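Sister chromatid cohesion protein (Chaetomium thermophilum, PDB 5T8V) probably loads cohesin onto chromatin as a member of the SCC2/Nipped-B family, this chain being its C-terminal, HEAT-repeat part. Local coordinates at residues Gln963-Asp966 against Gln967-Arg971; Ser1023-Leu1026 against Asp1027-Lys1030; Ile1015-Pro1018 against Phe1019-Pro1022. All coordinates share one frame; numbering follows the deposited sequence.

Interaction 1: Gln963-Asp966 against Gln967-Arg971; sequences QPLD and QLKIR
Both carboxylate oxygens of D966 hold the same residue, K969, one by its backbone and the other by its side chain. OD1 accepts the amide of K969 in a nearly straight bond, with N to OD1 of D966 at 2.6 Å, and this oxygen is met nearly along its C-O direction. A weak second bond reaches the same oxygen from L968 N, 3.2 Å from D966 OD1. Together they are the capping bonds of an aspartate placed just before the turn that leads into helix 969-986. CG of D966 between its own N and carbonyl carbon (chi1 52°) turns the carboxylate toward these amides. The negative charge at this helix start would probably be favoured by the amides pointing at it. OD2 forms a salt bridge with NZ of K969 at 3.0 Å, the ammonium lying above the carboxylate plane, 49° out of it. The lysine chain runs extended as far as CE and bends at the last torsion (chi4 72°), which swings NZ round to the acid. On the backbone, I970 N adds a weak bond to D966 O at 3.3 Å. Beside this polar cap, L965 CD1 rests 4.1 Å from I970 CG1, the two side chains crossing at about a right angle. The cap lies at the surface, in the link from helix 940-960 to helix 969-986: L965 packs on T956 and A960 of the first, K969 on S959, while Q967 and I970 lean on the start of helix 1026-1042.

Interaction 2: Ser1023-Leu1026 against Asp1027-Lys1030; sequences SWPL and DVRK
P1025 O accepts R1029 N at 3.0 Å and L1026 O accepts K1030 N at 2.9 Å, the opening i to i+4 bonds of helix 1026-1042, while V1028 N adds a weak bond to P1025 O. P1025 stands at the N-cap, where its lack of an N-H costs the helix nothing. Its ring also packs forward over the first turn: CG of P1025 lies 3.7 Å from CG2 of V1028. The other valine branch, CG1, is placed anti to the V1028 backbone N (chi1 173°) and turns to W1024, 4.1 Å from its CB and close to CE3 as well. One valine thus fills the angle between the proline and the indole. This is a helix start within the helical HEAT-repeat array, its first turn wedged against the loop that delivers it. R1029 runs its CG and CD back past the carbonyls of P1025 and W1024, with CD 3.5 Å from W1024 O. A bend at chi3 (67°) then sends the guanidinium off to outside partners: NE bonds to A1020 O, and NH2 forms a salt bridge with D1062, which probably offsets the charge of this buried arginine. W1024 NE1 makes a weak hydrogen bond to P1018 O.

Interaction 3: Ile1015-Pro1018 against Phe1019-Pro1022; sequences IVVP and FAAP
F1019 sits on the turn made by V1016 to P1018, and its side chain can be followed outward from there. CB of F1019 is 3.6 Å from V1016 O. CG is near the same oxygen, 3.9 Å from V1016 O. There the two ortho carbons part: CD1 stays by the proline, 3.5 Å from P1018 C, while CD2 goes to the valine side, 4.0 Å from V1016 O. With CG anti to its own carbonyl carbon (chi1 -58°), the ring lies back along the preceding turn. The CD1-CE1 side of the ring meets CZ2 of W1024, with the ring planes at about 60°; F973 is the other ring met, at about 70°, and I953 and R957 of helix 940-960 lie alongside. Replacing F1019 by an alanine is likely to open a gap between helix 940-960 and the W1024 indole, leaving W1024 and F973 without the ring they share. The backbone is closed by two bonds: F1019 N to V1016 O at 3.1 Å, and A1020 N to V1017 O at 2.9 Å. Both span three residues, the signature of a 3-10 turn, here carrying the chain out of helix 1009-1016.

The three contacts come in series, none nested in or crossing another. Interaction 1 comes first, shaping the turn between helices 940-960 and 969-986. Much later, interaction 3 carries the chain out of helix 1009-1016 through a 3-10 turn, and interaction 2 follows directly, so 1015-1030 is one unbroken run bringing the chain round into helix 1026-1042. Interactions 2 and 3, with centres 8 Å apart, touch where R1029 and W1024 meet A1020, P1018 and F1019. Interaction 1 meets interaction 2 alone: I970 CG2 reaches V1028 CG2 at 3.7 Å, and L965 CD1 lies 4.0 Å from W1024 CZ3. Thus 1023-1030 lies between the other two contacts and touches both.

Interaction 1: Gln963-Asp966 against Gln967-Arg971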
loop_
_atom_site.group_PDB
_atom_site.type_symbol
_atom_site.label_atom_id
_atom_site.label_comp_id
_atom_site.label_asym_id
_atom_site.label_seq_id
_atom_site.Cartn_x
_atom_site.Cartn_y
_atom_site.Cartn_z
ATOM N N GLN A 963 -40.535 7.486 67.695
ATOM C CA GLN A 963 -41.250 7.548 66.429
ATOM C C GLN A 963 -40.423 6.889 65.329
ATOM O O GLN A 963 -39.190 6.921 65.379
ATOM C CB GLN A 963 -41.566 8.993 66.020
ATOM C CG GLN A 963 -42.563 9.702 66.926
ATOM C CD GLN A 963 -41.900 10.425 68.081
ATOM O OE1 GLN A 963 -40.674 10.472 68.179
ATOM N NE2 GLN A 963 -42.712 10.996 68.966
ATOM N N PRO A 964 -41.067 6.288 64.317
ATOM C CA PRO A 964 -40.303 5.663 63.226
ATOM C C PRO A 964 -39.483 6.642 62.397
ATOM O O PRO A 964 -39.637 6.697 61.173
ATOM C CB PRO A 964 -41.394 5.000 62.372
ATOM C CG PRO A 964 -42.535 4.806 63.291
ATOM C CD PRO A 964 -42.503 5.970 64.224
ATOM N N LEU A 965 -38.600 7.407 63.039
ATOM C CA LEU A 965 -37.708 8.306 62.315
ATOM C C LEU A 965 -38.493 9.234 61.393
ATOM O O LEU A 965 -39.691 9.456 61.594
ATOM C CB LEU A 965 -36.687 7.493 61.512
ATOM C CG LEU A 965 -35.768 6.585 62.326
ATOM C CD1 LEU A 965 -35.050 5.604 61.412
ATOM C CD2 LEU A 965 -34.760 7.417 63.106
ATOM N N ASP A 966 -37.819 9.786 60.388
ATOM C CA ASP A 966 -38.448 10.601 59.357
ATOM C C ASP A 966 -37.443 10.737 58.222
ATOM O O ASP A 966 -36.298 10.291 58.327
ATOM C CB ASP A 966 -38.879 11.972 59.888
ATOM C CG ASP A 966 -37.756 12.707 60.593
ATOM O OD1 ASP A 966 -36.580 12.340 60.391
ATOM O OD2 ASP A 966 -38.049 13.658 61.349
ATOM N N GLN A 967 -37.884 11.359 57.129
ATOM C CA GLN A 967 -37.021 11.484 55.962
ATOM C C GLN A 967 -35.796 12.353 56.224
ATOM O O GLN A 967 -34.877 12.359 55.398
ATOM C CB GLN A 967 -37.814 12.051 54.782
ATOM C CG GLN A 967 -37.296 11.609 53.423
ATOM C CD GLN A 967 -37.389 10.105 53.232
ATOM O OE1 GLN A 967 -38.439 9.505 53.456
ATOM N NE2 GLN A 967 -36.285 9.489 52.826
ATOM N N LEU A 968 -35.755 13.073 57.344
ATOM C CA LEU A 968 -34.632 13.940 57.681
ATOM C C LEU A 968 -33.634 13.281 58.621
ATOM O O LEU A 968 -32.424 13.415 58.422
ATOM C CB LEU A 968 -35.145 15.239 58.312
ATOM C CG LEU A 968 -34.092 16.200 58.874
ATOM C CD1 LEU A 968 -33.033 16.530 57.833
ATOM C CD2 LEU A 968 -34.755 17.471 59.376
ATOM N N LYS A 969 -34.109 12.571 59.647
ATOM C CA LYS A 969 -33.191 11.891 60.556
ATOM C C LYS A 969 -32.424 10.779 59.850
ATOM O O LYS A 969 -31.288 10.474 60.233
ATOM C CB LYS A 969 -33.958 11.330 61.756
ATOM C CG LYS A 969 -34.510 12.396 62.699
ATOM C CD LYS A 969 -35.150 11.775 63.933
ATOM C CE LYS A 969 -35.804 12.832 64.813
ATOM N NZ LYS A 969 -37.045 13.385 64.202
ATOM N N ILE A 970 -33.018 10.169 58.822
ATOM C CA ILE A 970 -32.329 9.117 58.083
ATOM C C ILE A 970 -31.119 9.682 57.351
ATOM O O ILE A 970 -30.070 9.033 57.267
ATOM C CB ILE A 970 -33.304 8.421 57.114
ATOM C CG1 ILE A 970 -34.352 7.632 57.905
ATOM C CG2 ILE A 970 -32.547 7.497 56.150
ATOM C CD1 ILE A 970 -35.444 7.004 57.050
ATOM N N ARG A 971 -31.244 10.891 56.799
ATOM C CA ARG A 971 -30.104 11.515 56.134
ATOM C C ARG A 971 -29.042 11.924 57.147
ATOM O O ARG A 971 -27.840 11.745 56.906
ATOM C CB ARG A 971 -30.574 12.714 55.309
ATOM C CG ARG A 971 -31.582 12.340 54.226
ATOM C CD ARG A 971 -31.932 13.511 53.318
ATOM N NE ARG A 971 -32.699 14.545 54.007
ATOM C CZ ARG A 971 -33.338 15.538 53.394
ATOM N NH1 ARG A 971 -33.311 15.637 52.070
ATOM N NH2 ARG A 971 -34.010 16.433 54.106
#

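Interaction 2: Ser1023-Leu1026 against Asp1027-Lys1030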
loop_
_atom_site.group_PDB
_atom_site.type_symbol
_atom_site.label_atom_id
_atom_site.label_comp_id
_atom_site.label_asym_id
_atom_site.label_seq_id
_atom_site.Cartn_x
_atom_site.Cartn_y
_atom_site.Cartn_z
ATOM N N SER A 1023 -34.899 -5.083 59.645
ATOM C CA SER A 1023 -35.954 -4.352 60.335
ATOM C C SER A 1023 -35.922 -2.863 60.020
ATOM O O SER A 1023 -36.934 -2.179 60.207
ATOM C CB SER A 1023 -35.829 -4.566 61.843
ATOM O OG SER A 1023 -35.754 -5.947 62.152
ATOM N N TRP A 1024 -34.791 -2.350 59.548
ATOM C CA TRP A 1024 -34.652 -0.943 59.210
ATOM C C TRP A 1024 -34.957 -0.714 57.737
ATOM O O TRP A 1024 -34.910 -1.646 56.928
ATOM C CB TRP A 1024 -33.235 -0.470 59.525
ATOM C CG TRP A 1024 -32.868 -0.610 60.968
ATOM C CD1 TRP A 1024 -32.274 -1.684 61.563
ATOM C CD2 TRP A 1024 -33.072 0.361 62.002
ATOM N NE1 TRP A 1024 -32.095 -1.442 62.903
ATOM C CE2 TRP A 1024 -32.577 -0.194 63.198
ATOM C CE3 TRP A 1024 -33.626 1.644 62.033
ATOM C CZ2 TRP A 1024 -32.618 0.489 64.410
ATOM C CZ3 TRP A 1024 -33.667 2.321 63.237
ATOM C CH2 TRP A 1024 -33.165 1.743 64.410
ATOM N N PRO A 1025 -35.277 0.525 57.348
ATOM C CA PRO A 1025 -35.490 0.809 55.923
ATOM C C PRO A 1025 -34.202 0.703 55.125
ATOM O O PRO A 1025 -33.129 0.481 55.694
ATOM C CB PRO A 1025 -36.041 2.241 55.926
ATOM C CG PRO A 1025 -35.540 2.838 57.189
ATOM C CD PRO A 1025 -35.492 1.717 58.187
ATOM N N LEU A 1026 -34.293 0.865 53.806
ATOM C CA LEU A 1026 -33.119 0.699 52.959
ATOM C C LEU A 1026 -32.185 1.900 53.057
ATOM O O LEU A 1026 -30.958 1.737 53.062
ATOM C CB LEU A 1026 -33.553 0.471 51.510
ATOM C CG LEU A 1026 -32.613 -0.345 50.620
ATOM C CD1 LEU A 1026 -32.437 -1.759 51.155
ATOM C CD2 LEU A 1026 -33.144 -0.386 49.195
ATOM N N ASP A 1027 -32.744 3.110 53.144
ATOM C CA ASP A 1027 -31.923 4.308 53.279
ATOM C C ASP A 1027 -31.068 4.280 54.538
ATOM O O ASP A 1027 -30.107 5.051 54.637
ATOM C CB ASP A 1027 -32.807 5.556 53.285
ATOM C CG ASP A 1027 -33.487 5.800 51.951
ATOM O OD1 ASP A 1027 -32.976 5.309 50.921
ATOM O OD2 ASP A 1027 -34.530 6.488 51.933
ATOM N N VAL A 1028 -31.394 3.420 55.497
ATOM C CA VAL A 1028 -30.608 3.261 56.716
ATOM C C VAL A 1028 -29.654 2.080 56.608
ATOM O O VAL A 1028 -28.480 2.184 56.964
ATOM C CB VAL A 1028 -31.545 3.116 57.935
ATOM C CG1 VAL A 1028 -30.755 2.788 59.199
ATOM C CG2 VAL A 1028 -32.352 4.390 58.130
ATOM N N ARG A 1029 -30.147 0.941 56.116
ATOM C CA ARG A 1029 -29.292 -0.231 55.976
ATOM C C ARG A 1029 -28.130 0.034 55.031
ATOM O O ARG A 1029 -27.048 -0.539 55.206
ATOM C CB ARG A 1029 -30.110 -1.423 55.477
ATOM C CG ARG A 1029 -31.129 -1.950 56.474
ATOM C CD ARG A 1029 -31.885 -3.135 55.901
ATOM N NE ARG A 1029 -31.022 -4.300 55.721
ATOM C CZ ARG A 1029 -31.362 -5.391 55.040
ATOM N NH1 ARG A 1029 -32.552 -5.474 54.458
ATOM N NH2 ARG A 1029 -30.508 -6.400 54.934
ATOM N N LYS A 1030 -28.325 0.895 54.021
ATOM C CA LYS A 1030 -27.244 1.140 53.065
ATOM C C LYS A 1030 -26.069 1.846 53.727
ATOM O O LYS A 1030 -24.976 1.257 53.804
ATOM C CB LYS A 1030 -27.776 1.908 51.851
ATOM C CG LYS A 1030 -26.682 2.294 50.862
ATOM C CD LYS A 1030 -27.207 3.139 49.717
ATOM C CE LYS A 1030 -26.069 3.636 48.837
ATOM N NZ LYS A 1030 -25.096 4.478 49.593
#

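Interaction 3: Ile1015-Pro1018 against Phe1019-Pro1022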
loop_
_atom_site.group_PDB
_atom_site.type_symbol
_atom_site.label_atom_id
_atom_site.label_comp_id
_atom_site.label_asym_id
_atom_site.label_seq_id
_atom_site.Cartn_x
_atom_site.Cartn_y
_atom_site.Cartn_z
ATOM N N ILE A 1015 -21.400 -0.036 67.207
ATOM C CA ILE A 1015 -22.455 0.968 67.275
ATOM C C ILE A 1015 -23.253 1.027 65.974
ATOM O O ILE A 1015 -24.453 1.328 65.997
ATOM C CB ILE A 1015 -21.859 2.343 67.631
ATOM C CG1 ILE A 1015 -21.276 2.308 69.049
ATOM C CG2 ILE A 1015 -22.924 3.444 67.528
ATOM C CD1 ILE A 1015 -20.519 3.559 69.446
ATOM N N VAL A 1016 -22.629 0.740 64.832
ATOM C CA VAL A 1016 -23.291 0.972 63.548
ATOM C C VAL A 1016 -24.012 -0.273 63.039
ATOM O O VAL A 1016 -25.102 -0.171 62.470
ATOM C CB VAL A 1016 -22.269 1.485 62.515
ATOM C CG1 VAL A 1016 -22.944 1.719 61.165
ATOM C CG2 VAL A 1016 -21.620 2.767 63.006
ATOM N N VAL A 1017 -23.441 -1.459 63.230
ATOM C CA VAL A 1017 -23.938 -2.658 62.554
ATOM C C VAL A 1017 -25.358 -3.024 62.984
ATOM O O VAL A 1017 -26.069 -3.668 62.198
ATOM C CB VAL A 1017 -22.984 -3.848 62.761
ATOM C CG1 VAL A 1017 -22.951 -4.299 64.211
ATOM C CG2 VAL A 1017 -23.371 -5.010 61.847
ATOM N N PRO A 1018 -25.834 -2.665 64.183
ATOM C CA PRO A 1018 -27.232 -2.994 64.516
ATOM C C PRO A 1018 -28.244 -2.462 63.517
ATOM O O PRO A 1018 -29.379 -2.955 63.487
ATOM C CB PRO A 1018 -27.422 -2.356 65.898
ATOM C CG PRO A 1018 -26.078 -2.349 66.483
ATOM C CD PRO A 1018 -25.151 -2.065 65.348
ATOM N N PHE A 1019 -27.879 -1.477 62.702
ATOM C CA PHE A 1019 -28.799 -0.895 61.735
ATOM C C PHE A 1019 -28.737 -1.571 60.372
ATOM O O PHE A 1019 -29.461 -1.159 59.460
ATOM C CB PHE A 1019 -28.515 0.601 61.579
ATOM C CG PHE A 1019 -28.608 1.377 62.864
ATOM C CD1 PHE A 1019 -29.304 0.881 63.954
ATOM C CD2 PHE A 1019 -27.999 2.607 62.976
ATOM C CE1 PHE A 1019 -29.381 1.605 65.129
ATOM C CE2 PHE A 1019 -28.072 3.333 64.145
ATOM C CZ PHE A 1019 -28.763 2.835 65.222
ATOM N N ALA A 1020 -27.893 -2.588 60.211
ATOM C CA ALA A 1020 -27.869 -3.365 58.980
ATOM C C ALA A 1020 -28.969 -4.415 58.928
ATOM O O ALA A 1020 -29.118 -5.080 57.897
ATOM C CB ALA A 1020 -26.510 -4.047 58.816
ATOM N N ALA A 1021 -29.736 -4.578 60.003
ATOM C CA ALA A 1021 -30.772 -5.594 60.034
ATOM C C ALA A 1021 -31.904 -5.231 59.075
ATOM O O ALA A 1021 -32.140 -4.052 58.797
ATOM C CB ALA A 1021 -31.323 -5.750 61.449
ATOM N N PRO A 1022 -32.628 -6.227 58.557
ATOM C CA PRO A 1022 -33.747 -5.926 57.650
ATOM C C PRO A 1022 -34.876 -5.160 58.313
ATOM O O PRO A 1022 -35.739 -4.629 57.603
ATOM C CB PRO A 1022 -34.211 -7.314 57.186
ATOM C CG PRO A 1022 -33.774 -8.239 58.269
ATOM C CD PRO A 1022 -32.490 -7.674 58.800
#